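Local structure of diacylglycerol lipase (Aspergillus oryzae, 5XK2) at residues Leu154-Ala159 / Leu175-Ala180; Pro187-Ile192 / Gly217-Ser222; Arg200-Asp205 / Glu224-Ala229; Pro230-Val235 / His268-Ile273. The protein probably hydrolyses the ester bonds of mono- and diacylglycerols, as a class 3 lipase of the alpha/beta-hydrolase clan. One frame throughout, in Å; residues are numbered along the deposited sequence.

Contact 1 (Leu154-Ala159 / Leu175-Ala180)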
loop_
_atom_site.group_PDB
_atom_site.type_symbol
_atom_site.label_atom_id
_atom_site.label_comp_id
_atom_site.label_asym_id
_atom_site.label_seq_id
_atom_site.Cartn_x
_atom_site.Cartn_y
_atom_site.Cartn_z
ATOM N N LEU A 154 0.903 -10.749 4.842
ATOM C CA LEU A 154 -0.460 -11.301 4.890
ATOM C C LEU A 154 -0.435 -12.825 4.702
ATOM O O LEU A 154 -1.279 -13.532 5.243
ATOM C CB LEU A 154 -1.351 -10.638 3.827
ATOM C CG LEU A 154 -2.002 -9.309 4.245
ATOM C CD1 LEU A 154 -1.010 -8.291 4.761
ATOM C CD2 LEU A 154 -2.829 -8.723 3.088
ATOM N N GLY A 155 0.536 -13.327 3.943
ATOM C CA GLY A 155 0.728 -14.765 3.825
ATOM C C GLY A 155 1.011 -15.438 5.159
ATOM O O GLY A 155 0.623 -16.582 5.362
ATOM N N ALA A 156 1.705 -14.744 6.056
ATOM C CA ALA A 156 1.968 -15.271 7.401
ATOM C C ALA A 156 0.678 -15.371 8.218
ATOM O O ALA A 156 0.557 -16.236 9.078
ATOM C CB ALA A 156 2.971 -14.393 8.127
ATOM N N ALA A 157 -0.266 -14.474 7.962
ATOM C CA ALA A 157 -1.570 -14.564 8.618
ATOM C C ALA A 157 -2.314 -15.819 8.152
ATOM O O ALA A 157 -2.867 -16.584 8.949
ATOM C CB ALA A 157 -2.381 -13.317 8.328
ATOM N N ILE A 158 -2.319 -16.039 6.848
ATOM C CA ILE A 158 -2.969 -17.238 6.315
ATOM C C ILE A 158 -2.291 -18.467 6.885
ATOM O O ILE A 158 -2.963 -19.400 7.330
ATOM C CB ILE A 158 -2.939 -17.247 4.767
ATOM C CG1 ILE A 158 -3.721 -16.035 4.243
ATOM C CG2 ILE A 158 -3.522 -18.559 4.223
ATOM C CD1 ILE A 158 -3.501 -15.740 2.756
ATOM N N ALA A 159 -0.959 -18.448 6.929
ATOM C CA ALA A 159 -0.228 -19.577 7.485
ATOM C C ALA A 159 -0.625 -19.855 8.928
ATOM O O ALA A 159 -0.706 -21.017 9.323
ATOM C CB ALA A 159 1.279 -19.331 7.400
ATOM N N LEU A 175 4.801 -23.721 12.732
ATOM C CA LEU A 175 4.426 -22.445 12.113
ATOM C C LEU A 175 5.561 -21.438 12.126
ATOM O O LEU A 175 6.080 -21.117 13.187
ATOM C CB LEU A 175 3.219 -21.852 12.851
ATOM C CG LEU A 175 2.809 -20.428 12.449
ATOM C CD1 LEU A 175 2.339 -20.341 10.970
ATOM C CD2 LEU A 175 1.708 -19.898 13.396
ATOM N N TYR A 176 5.945 -20.933 10.956
ATOM C CA TYR A 176 6.834 -19.771 10.907
ATOM C C TYR A 176 6.069 -18.631 10.270
ATOM O O TYR A 176 5.797 -18.651 9.067
ATOM C CB TYR A 176 8.134 -20.069 10.135
ATOM C CG TYR A 176 8.992 -21.145 10.774
ATOM C CD1 TYR A 176 8.688 -22.498 10.601
ATOM C CD2 TYR A 176 10.063 -20.813 11.589
ATOM C CE1 TYR A 176 9.469 -23.496 11.199
ATOM C CE2 TYR A 176 10.835 -21.791 12.194
ATOM C CZ TYR A 176 10.544 -23.124 11.981
ATOM O OH TYR A 176 11.314 -24.094 12.580
ATOM N N ALA A 177 5.701 -17.646 11.083
ATOM C CA ALA A 177 4.854 -16.557 10.609
ATOM C C ALA A 177 5.611 -15.247 10.699
ATOM O O ALA A 177 5.592 -14.577 11.722
ATOM C CB ALA A 177 3.581 -16.503 11.444
ATOM N N TYR A 178 6.192 -14.836 9.583
ATOM C CA TYR A 178 7.071 -13.664 9.596
ATOM C C TYR A 178 6.243 -12.431 9.307
ATOM O O TYR A 178 5.635 -12.354 8.257
ATOM C CB TYR A 178 8.177 -13.820 8.545
ATOM C CG TYR A 178 9.098 -14.995 8.793
ATOM C CD1 TYR A 178 10.230 -14.848 9.602
ATOM C CD2 TYR A 178 8.846 -16.246 8.215
ATOM C CE1 TYR A 178 11.089 -15.926 9.850
ATOM C CE2 TYR A 178 9.701 -17.320 8.441
ATOM C CZ TYR A 178 10.814 -17.156 9.265
ATOM O OH TYR A 178 11.654 -18.235 9.480
ATOM N N ALA A 179 6.218 -11.474 10.235
ATOM C CA ALA A 179 5.547 -10.187 10.007
ATOM C C ALA A 179 4.037 -10.336 9.899
ATOM O O ALA A 179 3.391 -9.622 9.145
ATOM C CB ALA A 179 6.086 -9.497 8.725
ATOM N N ALA A 180 3.471 -11.257 10.667
ATOM C CA ALA A 180 2.050 -11.551 10.543
ATOM C C ALA A 180 1.167 -10.501 11.195
ATOM O O ALA A 180 1.417 -10.085 12.334
ATOM C CB ALA A 180 1.741 -12.916 11.176
#

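Contact 2 (Pro187-Ile192 / Gly217-Ser222)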
loop_
_atom_site.group_PDB
_atom_site.type_symbol
_atom_site.label_atom_id
_atom_site.label_comp_id
_atom_site.label_asym_id
_atom_site.label_seq_id
_atom_site.Cartn_x
_atom_site.Cartn_y
_atom_site.Cartn_z
ATOM N N PRO A 187 -9.824 -16.227 22.698
ATOM C CA PRO A 187 -9.890 -17.693 22.836
ATOM C C PRO A 187 -9.124 -18.433 21.734
ATOM O O PRO A 187 -8.431 -19.412 22.032
ATOM C CB PRO A 187 -11.401 -17.989 22.738
ATOM C CG PRO A 187 -12.044 -16.747 23.200
ATOM C CD PRO A 187 -11.168 -15.615 22.748
ATOM N N LEU A 188 -9.206 -17.960 20.496
ATOM C CA LEU A 188 -8.479 -18.641 19.419
ATOM C C LEU A 188 -6.975 -18.440 19.559
ATOM O O LEU A 188 -6.189 -19.362 19.322
ATOM C CB LEU A 188 -8.952 -18.162 18.048
ATOM C CG LEU A 188 -8.230 -18.812 16.863
ATOM C CD1 LEU A 188 -8.326 -20.347 16.945
ATOM C CD2 LEU A 188 -8.787 -18.312 15.506
ATOM N N ALA A 189 -6.556 -17.241 19.945
ATOM C CA ALA A 189 -5.116 -17.034 20.115
ATOM C C ALA A 189 -4.567 -17.908 21.234
ATOM O O ALA A 189 -3.477 -18.444 21.105
ATOM C CB ALA A 189 -4.803 -15.577 20.389
ATOM N N GLU A 190 -5.331 -18.088 22.318
ATOM C CA GLU A 190 -4.876 -18.980 23.394
ATOM C C GLU A 190 -4.814 -20.428 22.920
ATOM O O GLU A 190 -3.877 -21.161 23.234
ATOM C CB GLU A 190 -5.793 -18.871 24.632
ATOM C CG GLU A 190 -5.819 -17.441 25.200
ATOM C CD GLU A 190 -6.711 -17.290 26.428
ATOM O OE1 GLU A 190 -7.107 -18.319 27.015
ATOM O OE2 GLU A 190 -7.001 -16.127 26.786
ATOM N N PHE A 191 -5.815 -20.843 22.155
ATOM C CA PHE A 191 -5.817 -22.192 21.596
ATOM C C PHE A 191 -4.589 -22.452 20.717
ATOM O O PHE A 191 -3.896 -23.463 20.893
ATOM C CB PHE A 191 -7.108 -22.410 20.798
ATOM C CG PHE A 191 -7.231 -23.780 20.188
ATOM C CD1 PHE A 191 -7.430 -24.897 20.982
ATOM C CD2 PHE A 191 -7.169 -23.941 18.817
ATOM C CE1 PHE A 191 -7.562 -26.163 20.409
ATOM C CE2 PHE A 191 -7.290 -25.204 18.236
ATOM C CZ PHE A 191 -7.482 -26.312 19.029
ATOM N N ILE A 192 -4.314 -21.540 19.784
ATOM C CA ILE A 192 -3.191 -21.737 18.863
ATOM C C ILE A 192 -1.868 -21.732 19.630
ATOM O O ILE A 192 -1.008 -22.585 19.429
ATOM C CB ILE A 192 -3.185 -20.666 17.759
ATOM C CG1 ILE A 192 -4.477 -20.769 16.932
ATOM C CG2 ILE A 192 -1.919 -20.812 16.896
ATOM C CD1 ILE A 192 -4.601 -19.696 15.853
ATOM N N GLY A 217 -11.131 -6.587 18.676
ATOM C CA GLY A 217 -11.312 -7.906 19.265
ATOM C C GLY A 217 -10.277 -8.946 18.880
ATOM O O GLY A 217 -10.523 -10.147 18.987
ATOM N N TYR A 218 -9.115 -8.492 18.420
ATOM C CA TYR A 218 -8.049 -9.411 18.043
ATOM C C TYR A 218 -6.893 -9.341 19.019
ATOM O O TYR A 218 -6.629 -8.290 19.616
ATOM C CB TYR A 218 -7.522 -9.088 16.648
ATOM C CG TYR A 218 -8.513 -9.352 15.546
ATOM C CD1 TYR A 218 -8.562 -10.593 14.934
ATOM C CD2 TYR A 218 -9.380 -8.361 15.110
ATOM C CE1 TYR A 218 -9.465 -10.850 13.904
ATOM C CE2 TYR A 218 -10.288 -8.602 14.075
ATOM C CZ TYR A 218 -10.309 -9.850 13.481
ATOM O OH TYR A 218 -11.184 -10.111 12.455
ATOM N N VAL A 219 -6.211 -10.465 19.190
ATOM C CA VAL A 219 -4.971 -10.490 19.947
ATOM C C VAL A 219 -3.960 -11.291 19.134
ATOM O O VAL A 219 -4.282 -11.744 18.046
ATOM C CB VAL A 219 -5.171 -11.085 21.355
ATOM C CG1 VAL A 219 -6.164 -10.241 22.132
ATOM C CG2 VAL A 219 -5.651 -12.483 21.256
ATOM N N HIS A 220 -2.733 -11.442 19.629
ATOM C CA HIS A 220 -1.722 -12.203 18.880
ATOM C C HIS A 220 -1.477 -13.567 19.493
ATOM O O HIS A 220 -1.601 -13.761 20.710
ATOM C CB HIS A 220 -0.366 -11.462 18.848
ATOM C CG HIS A 220 -0.124 -10.633 17.630
ATOM N ND1 HIS A 220 -0.100 -11.170 16.357
ATOM C CD2 HIS A 220 0.192 -9.321 17.490
ATOM C CE1 HIS A 220 0.179 -10.221 15.485
ATOM N NE2 HIS A 220 0.375 -9.085 16.146
ATOM N N ILE A 221 -1.106 -14.516 18.638
ATOM C CA ILE A 221 -0.479 -15.746 19.066
ATOM C C ILE A 221 0.815 -15.413 19.798
ATOM O O ILE A 221 1.540 -14.495 19.406
ATOM C CB ILE A 221 -0.188 -16.644 17.846
ATOM C CG1 ILE A 221 -1.508 -17.034 17.185
ATOM C CG2 ILE A 221 0.644 -17.865 18.226
ATOM C CD1 ILE A 221 -1.346 -17.387 15.685
ATOM N N SER A 222 1.090 -16.148 20.870
ATOM C CA SER A 222 2.292 -15.958 21.664
ATOM C C SER A 222 3.214 -17.179 21.499
ATOM O O SER A 222 2.739 -18.287 21.257
ATOM C CB SER A 222 1.882 -15.749 23.136
ATOM O OG SER A 222 2.997 -15.847 24.002
#

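Contact 3 (Arg200-Asp205 / Glu224-Ala229)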
loop_
_atom_site.group_PDB
_atom_site.type_symbol
_atom_site.label_atom_id
_atom_site.label_comp_id
_atom_site.label_asym_id
_atom_site.label_seq_id
_atom_site.Cartn_x
_atom_site.Cartn_y
_atom_site.Cartn_z
ATOM N N ARG A 200 6.317 -16.754 15.557
ATOM C CA ARG A 200 5.760 -15.548 14.966
ATOM C C ARG A 200 6.740 -14.407 15.180
ATOM O O ARG A 200 7.193 -14.174 16.310
ATOM C CB ARG A 200 4.393 -15.201 15.580
ATOM C CG ARG A 200 3.827 -13.868 15.019
ATOM C CD ARG A 200 2.468 -13.533 15.624
ATOM N NE ARG A 200 2.538 -13.236 17.065
ATOM C CZ ARG A 200 2.927 -12.073 17.594
ATOM N NH1 ARG A 200 3.298 -11.060 16.804
ATOM N NH2 ARG A 200 2.919 -11.913 18.925
ATOM N N PHE A 201 7.073 -13.712 14.095
ATOM C CA PHE A 201 8.092 -12.660 14.139
ATOM C C PHE A 201 7.540 -11.279 13.910
ATOM O O PHE A 201 6.599 -11.082 13.149
ATOM C CB PHE A 201 9.172 -12.936 13.083
ATOM C CG PHE A 201 9.885 -14.232 13.308
ATOM C CD1 PHE A 201 9.352 -15.410 12.822
ATOM C CD2 PHE A 201 11.069 -14.270 14.020
ATOM C CE1 PHE A 201 10.001 -16.628 13.028
ATOM C CE2 PHE A 201 11.716 -15.471 14.251
ATOM C CZ PHE A 201 11.177 -16.659 13.754
ATOM N N THR A 202 8.164 -10.307 14.568
ATOM C CA THR A 202 7.942 -8.898 14.277
ATOM C C THR A 202 9.289 -8.212 14.120
ATOM O O THR A 202 10.324 -8.733 14.552
ATOM C CB THR A 202 7.209 -8.186 15.400
ATOM O OG1 THR A 202 8.014 -8.293 16.588
ATOM C CG2 THR A 202 5.810 -8.811 15.644
ATOM N N HIS A 203 9.284 -7.045 13.500
ATOM C CA HIS A 203 10.546 -6.352 13.269
ATOM C C HIS A 203 10.394 -4.888 13.583
ATOM O O HIS A 203 9.669 -4.187 12.873
ATOM C CB HIS A 203 10.988 -6.533 11.813
ATOM C CG HIS A 203 12.291 -5.855 11.498
ATOM N ND1 HIS A 203 12.485 -5.117 10.351
ATOM C CD2 HIS A 203 13.455 -5.788 12.195
ATOM C CE1 HIS A 203 13.721 -4.641 10.337
ATOM N NE2 HIS A 203 14.330 -5.027 11.443
ATOM N N ASN A 204 11.093 -4.431 14.624
ATOM C CA ASN A 204 11.055 -3.017 15.014
ATOM C C ASN A 204 9.624 -2.481 15.002
ATOM O O ASN A 204 8.737 -3.068 15.641
ATOM C CB ASN A 204 11.992 -2.193 14.112
ATOM C CG ASN A 204 13.456 -2.492 14.406
ATOM O OD1 ASN A 204 13.808 -2.783 15.551
ATOM N ND2 ASN A 204 14.306 -2.420 13.381
ATOM N N ASP A 205 9.411 -1.376 14.291
ATOM C CA ASP A 205 8.131 -0.658 14.268
ATOM C C ASP A 205 7.236 -1.054 13.092
ATOM O O ASP A 205 6.407 -0.263 12.643
ATOM C CB ASP A 205 8.339 0.866 14.316
ATOM C CG ASP A 205 9.225 1.395 13.210
ATOM O OD1 ASP A 205 9.812 0.602 12.447
ATOM O OD2 ASP A 205 9.346 2.644 13.129
ATOM N N GLU A 224 6.043 -13.710 20.873
ATOM C CA GLU A 224 6.516 -12.826 19.810
ATOM C C GLU A 224 8.026 -12.933 19.736
ATOM O O GLU A 224 8.702 -12.777 20.759
ATOM C CB GLU A 224 6.098 -11.379 20.100
ATOM C CG GLU A 224 6.715 -10.317 19.145
ATOM C CD GLU A 224 6.378 -8.878 19.572
ATOM O OE1 GLU A 224 5.589 -8.680 20.519
ATOM O OE2 GLU A 224 6.914 -7.935 18.966
ATOM N N TYR A 225 8.561 -13.170 18.541
ATOM C CA TYR A 225 10.008 -13.083 18.353
ATOM C C TYR A 225 10.254 -11.732 17.747
ATOM O O TYR A 225 10.070 -11.527 16.547
ATOM C CB TYR A 225 10.518 -14.228 17.447
ATOM C CG TYR A 225 10.449 -15.571 18.138
ATOM C CD1 TYR A 225 9.254 -16.294 18.201
ATOM C CD2 TYR A 225 11.569 -16.093 18.772
ATOM C CE1 TYR A 225 9.192 -17.504 18.859
ATOM C CE2 TYR A 225 11.507 -17.305 19.444
ATOM C CZ TYR A 225 10.311 -18.005 19.474
ATOM O OH TYR A 225 10.237 -19.229 20.146
ATOM N N TYR A 226 10.721 -10.812 18.594
ATOM C CA TYR A 226 10.825 -9.398 18.245
ATOM C C TYR A 226 12.238 -9.112 17.779
ATOM O O TYR A 226 13.192 -9.192 18.562
ATOM C CB TYR A 226 10.458 -8.563 19.476
ATOM C CG TYR A 226 10.581 -7.065 19.362
ATOM C CD1 TYR A 226 10.099 -6.368 18.244
ATOM C CD2 TYR A 226 11.134 -6.339 20.412
ATOM C CE1 TYR A 226 10.191 -4.976 18.185
ATOM C CE2 TYR A 226 11.218 -4.967 20.363
ATOM C CZ TYR A 226 10.752 -4.292 19.253
ATOM O OH TYR A 226 10.854 -2.915 19.248
ATOM N N ILE A 227 12.371 -8.809 16.491
ATOM C CA ILE A 227 13.676 -8.561 15.879
ATOM C C ILE A 227 13.971 -7.074 15.920
ATOM O O ILE A 227 13.172 -6.274 15.445
ATOM C CB ILE A 227 13.726 -9.017 14.410
ATOM C CG1 ILE A 227 13.301 -10.477 14.265
ATOM C CG2 ILE A 227 15.129 -8.765 13.818
ATOM C CD1 ILE A 227 12.902 -10.802 12.823
ATOM N N THR A 228 15.071 -6.701 16.561
ATOM C CA THR A 228 15.468 -5.287 16.661
ATOM C C THR A 228 16.702 -4.894 15.830
ATOM O O THR A 228 17.277 -3.833 16.040
ATOM C CB THR A 228 15.656 -4.884 18.133
ATOM O OG1 THR A 228 16.483 -5.842 18.801
ATOM C CG2 THR A 228 14.296 -4.805 18.816
ATOM N N ALA A 229 17.167 -5.770 14.953
ATOM C CA ALA A 229 18.265 -5.408 14.055
ATOM C C ALA A 229 17.847 -4.338 13.035
ATOM O O ALA A 229 16.698 -4.325 12.600
ATOM C CB ALA A 229 18.750 -6.657 13.330
HETATM O O HOH W 1 3.180 -9.861 21.152
HETATM O O HOH W 2 17.068 -1.448 14.774
#

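Contact 4 (Pro230-Val235 / His268-Ile273)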
loop_
_atom_site.group_PDB
_atom_site.type_symbol
_atom_site.label_atom_id
_atom_site.label_comp_id
_atom_site.label_asym_id
_atom_site.label_seq_id
_atom_site.Cartn_x
_atom_site.Cartn_y
_atom_site.Cartn_z
ATOM N N PRO A 230 18.786 -3.478 12.601
ATOM C CA PRO A 230 18.480 -2.563 11.497
ATOM C C PRO A 230 18.147 -3.319 10.197
ATOM O O PRO A 230 18.595 -4.472 9.984
ATOM C CB PRO A 230 19.778 -1.755 11.328
ATOM C CG PRO A 230 20.483 -1.885 12.633
ATOM C CD PRO A 230 20.153 -3.279 13.121
ATOM N N ASP A 231 17.390 -2.666 9.317
ATOM C CA ASP A 231 17.154 -3.199 7.977
ATOM C C ASP A 231 18.441 -3.605 7.265
ATOM O O ASP A 231 19.444 -2.892 7.342
ATOM C CB ASP A 231 16.479 -2.166 7.070
ATOM C CG ASP A 231 15.103 -1.750 7.535
ATOM O OD1 ASP A 231 14.509 -2.405 8.413
ATOM O OD2 ASP A 231 14.615 -0.741 6.978
ATOM N N ASN A 232 18.392 -4.742 6.572
ATOM C CA ASN A 232 19.469 -5.170 5.665
ATOM C C ASN A 232 20.776 -5.324 6.410
ATOM O O ASN A 232 21.830 -4.864 5.965
ATOM C CB ASN A 232 19.612 -4.179 4.512
ATOM C CG ASN A 232 20.268 -4.783 3.282
ATOM O OD1 ASN A 232 20.537 -5.988 3.216
ATOM N ND2 ASN A 232 20.507 -3.942 2.285
ATOM N N THR A 233 20.693 -5.960 7.578
ATOM C CA THR A 233 21.887 -6.300 8.329
ATOM C C THR A 233 21.756 -7.722 8.849
ATOM O O THR A 233 20.661 -8.251 8.939
ATOM C CB THR A 233 22.141 -5.351 9.539
ATOM O OG1 THR A 233 21.114 -5.533 10.528
ATOM C CG2 THR A 233 22.206 -3.891 9.089
ATOM N N THR A 234 22.884 -8.312 9.219
ATOM C CA THR A 234 22.878 -9.659 9.784
ATOM C C THR A 234 22.311 -9.607 11.195
ATOM O O THR A 234 22.808 -8.870 12.032
ATOM C CB THR A 234 24.295 -10.252 9.814
ATOM O OG1 THR A 234 24.774 -10.393 8.469
ATOM C CG2 THR A 234 24.300 -11.625 10.516
ATOM N N VAL A 235 21.264 -10.389 11.448
ATOM C CA VAL A 235 20.631 -10.430 12.761
ATOM C C VAL A 235 21.422 -11.354 13.675
ATOM O O VAL A 235 21.748 -12.464 13.275
ATOM C CB VAL A 235 19.157 -10.933 12.651
ATOM C CG1 VAL A 235 18.492 -11.007 14.018
ATOM C CG2 VAL A 235 18.348 -10.019 11.708
ATOM N N HIS A 268 8.715 -3.676 7.466
ATOM C CA HIS A 268 7.918 -4.853 7.116
ATOM C C HIS A 268 8.629 -5.798 6.163
ATOM O O HIS A 268 8.311 -6.990 6.143
ATOM C CB HIS A 268 6.579 -4.419 6.473
ATOM C CG HIS A 268 5.608 -5.541 6.263
ATOM N ND1 HIS A 268 5.136 -6.323 7.297
ATOM C CD2 HIS A 268 4.966 -5.965 5.146
ATOM C CE1 HIS A 268 4.265 -7.200 6.818
ATOM N NE2 HIS A 268 4.143 -7.000 5.516
ATOM N N VAL A 269 9.534 -5.278 5.331
ATOM C CA VAL A 269 10.092 -6.117 4.283
ATOM C C VAL A 269 11.435 -6.723 4.649
ATOM O O VAL A 269 11.955 -7.525 3.879
ATOM C CB VAL A 269 10.204 -5.347 2.943
ATOM C CG1 VAL A 269 8.854 -4.726 2.612
ATOM C CG2 VAL A 269 11.272 -4.260 3.024
ATOM N N TRP A 270 11.971 -6.379 5.828
ATOM C CA TRP A 270 13.262 -6.926 6.239
ATOM C C TRP A 270 13.079 -7.832 7.455
ATOM O O TRP A 270 13.103 -7.357 8.590
ATOM C CB TRP A 270 14.234 -5.773 6.583
ATOM C CG TRP A 270 14.537 -4.899 5.406
ATOM C CD1 TRP A 270 13.973 -3.694 5.109
ATOM C CD2 TRP A 270 15.469 -5.181 4.342
ATOM N NE1 TRP A 270 14.496 -3.203 3.921
ATOM C CE2 TRP A 270 15.408 -4.100 3.439
ATOM C CE3 TRP A 270 16.326 -6.247 4.066
ATOM C CZ2 TRP A 270 16.187 -4.054 2.274
ATOM C CZ3 TRP A 270 17.116 -6.185 2.908
ATOM C CH2 TRP A 270 17.032 -5.101 2.036
ATOM N N TYR A 271 12.956 -9.136 7.199
ATOM C CA TYR A 271 12.862 -10.141 8.259
ATOM C C TYR A 271 13.954 -11.138 7.943
ATOM O O TYR A 271 13.748 -12.096 7.211
ATOM C CB TYR A 271 11.455 -10.783 8.253
ATOM C CG TYR A 271 10.436 -9.967 9.010
ATOM C CD1 TYR A 271 9.946 -8.758 8.497
ATOM C CD2 TYR A 271 9.989 -10.380 10.257
ATOM C CE1 TYR A 271 9.018 -7.990 9.222
ATOM C CE2 TYR A 271 9.058 -9.628 10.982
ATOM C CZ TYR A 271 8.590 -8.434 10.465
ATOM O OH TYR A 271 7.682 -7.702 11.195
ATOM N N PHE A 272 15.102 -10.898 8.557
ATOM C CA PHE A 272 16.391 -11.553 8.291
ATOM C C PHE A 272 16.925 -11.366 6.887
ATOM O O PHE A 272 18.084 -11.003 6.733
ATOM C CB PHE A 272 16.292 -13.054 8.548
ATOM C CG PHE A 272 15.822 -13.387 9.921
ATOM C CD1 PHE A 272 16.686 -13.252 11.006
ATOM C CD2 PHE A 272 14.515 -13.799 10.145
ATOM C CE1 PHE A 272 16.252 -13.536 12.314
ATOM C CE2 PHE A 272 14.076 -14.084 11.446
ATOM C CZ PHE A 272 14.945 -13.952 12.524
ATOM N N ILE A 273 16.031 -11.378 5.901
ATOM C CA ILE A 273 16.384 -11.227 4.497
ATOM C C ILE A 273 15.421 -10.207 3.930
ATOM O O ILE A 273 14.478 -9.811 4.617
ATOM C CB ILE A 273 16.249 -12.558 3.689
ATOM C CG1 ILE A 273 14.794 -13.030 3.681
ATOM C CG2 ILE A 273 17.180 -13.633 4.241
ATOM C CD1 ILE A 273 14.494 -14.227 2.720
HETATM O O HOH W 3 20.370 -9.751 5.845
HETATM O O HOH W 4 19.981 -11.904 9.032
#

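Contact 1 (Leu154-Ala159 / Leu175-Ala180)
Helix 154-159 runs back along strand 175-178 nearly antiparallel to it (153° between their directions), and the two backbones draw closest at A156 and A177, whose CA atoms are 4.5 Å apart. The segment axes pass 7.0 Å from each other, a close approach that fits the alanines lining this face of the helix. A156 carries most of the contact. Its methyl points toward 175-180 and is met from three directions: by the CB of A177 at 4.0 Å, by the carbonyl O of Y178 at 3.4 Å from its CB, and by the CB of A180 at 3.6 Å. One helical turn on, A159 faces L175. The leucine keeps CG anti to its backbone N (chi1 172°), and this carries CD1 back to the helix, 3.5 Å from A159 O and close to the CB of A159 as well. No hydrogen bond crosses the interface; methyl groups pack against one another and against backbone carbonyls, all of it buried. The Y178 ring leads away from the helix to stack on F201, while its OH bonds to the carbonyl of F18. Helix 154-168 joins strands 146-152 and 173-178, so the contact is half of a beta-alpha-beta crossover in the core of an alpha/beta-hydrolase fold. The helix starts just after S153, the probable nucleophile, and G155 closes what looks like the GxSxG nucleophile elbow.

Contact 2 (Pro187-Ile192 / Gly217-Ser222)
The flat groups of H220 part company here: its peptide carbonyl turns O to the methyl of A189, 3.7 Å from CB, while its side chain leaves the backbone away from the helix, NE2 bonded to the carbonyl of P209. No aromatic ring of either segment lays a face or an edge against the other, and aliphatic groups do the rest. A189 points at the chain 217-222 and meets V219 in a tight pair, CB to CG2 3.3 Å. V219 has CG1 anti to its carbonyl carbon (chi1 -61°), which leaves CG2 between backbone N and carbonyl carbon, on the helix side. Helix 186-195 links strands 173-178 and 198-203 in another beta-alpha-beta crossover of the hydrolase fold, and the long loop entering strand 224-227 is laid across it. One turn after A189, the side chains of I192 and I221 cross obliquely. CG2 of I192 sits beside the outer arm of I221, 3.7 Å from CD1 and 3.8 Å from CG1. The same pair reaches helix 154-168, I192 touching A164 and R167, and I221 touching S160. Polar ties run through a neighbour: T193 OG1 is hydrogen-bonded both to A189 O and to S222 N.

Contact 3 (Arg200-Asp205 / Glu224-Ala229)
Strands 200-203 and 224-227 are parallel neighbours towards one border of the central sheet, paired at F201-Y225, T202-Y226 and H203-I227. T202 is held at both backbone ends: its N bonds to Y225 O, and its O takes I227 N at 2.8 Å. N204 N to I227 O extends the ladder past the strand. On the face bearing R200, T202, E224 and Y226, the T202 hydroxyl donates to E224 OE2 (2.6 Å from OG1), using the anti lone pair of an oxygen that also binds N252 N. A chi1 of 60° swings OG1 to that carboxylate. R200, its chain bent at chi3, bonds through NE to I221 O, while NH2 lies 3.4 Å from E224 CB; one water joins NH2 to E224 OE1, the charges themselves staying 4.5 Å apart. On the other face, F201 meets Y225, CD2 to CB 3.5 Å, with both rings edge-to-face to F18. H203, CG anti to its N, sends NE2 past the strand end to A229 O at 2.7 Å, nearly in the ring plane. ND1 of H203 bonds to S267 O, so both ring nitrogens face carbonyl oxygens. That pattern, with the D231 carboxylate nearby, would be consistent with an imidazole protonated on both nitrogens and fixed against rotation.

Contact 4 (Pro230-Val235 / His268-Ile273)
D231 lays its side chain over one face of the W270 indole, CB standing 3.7 Å from the centroid of the five-membered ring in a CH-pi contact. Its carboxylate lies 22° from parallel to the indole, CG 3.3 Å from W270 CD1, and OD2 is bonded to H266 ND1. N232 follows on the same face: its CB sits 3.7 Å from the centroid of the six-membered ring. With CG anti to the backbone N (chi1 -157°), the amide also lies nearly flat on the indole, OD1 3.4 Å from CZ3 of W270. T233 turns its side chain away and ties the loop to itself, OG1 donating to P230 O at 2.8 Å. V235 points across again: its CG2 packs 3.7 Å from CD1 of F272, the two side chains crossing at about a right angle. One water bridges V235 N to F272 O, a carbonyl that the gamma turn at F272, between Y271 and I273, turns toward the 230-235 loop. Below this surface, V235, Y271 and F272 rest on I227 of strand 224-227, D231 and W270 touch H203 of strand 198-203, and F272 reaches L15 and K19 of helix 14-27.

Overall arrangement
Contacts 1 and 3 are joined through the sheet: A177 O probably accepts from F201 N (2.9 Å) and A179 N probably donates to F201 O (3.0 Å). Contact 2 is tied to contact 3 where R200 grips the loop 217-222, and it touches contact 1 through A180 and H220. Contact 4, its centre 10 Å from that of contact 3, lies at the C-terminal end of strands 198-203 and 224-227; its nearest atoms stay about 9 Å from contact 2. The probable catalytic triad of S153, D206 and H268 lies among them: S153 just precedes the helix of contact 1, D206 follows the first segment of contact 3, and H268, bonded to both, begins the second segment of contact 4.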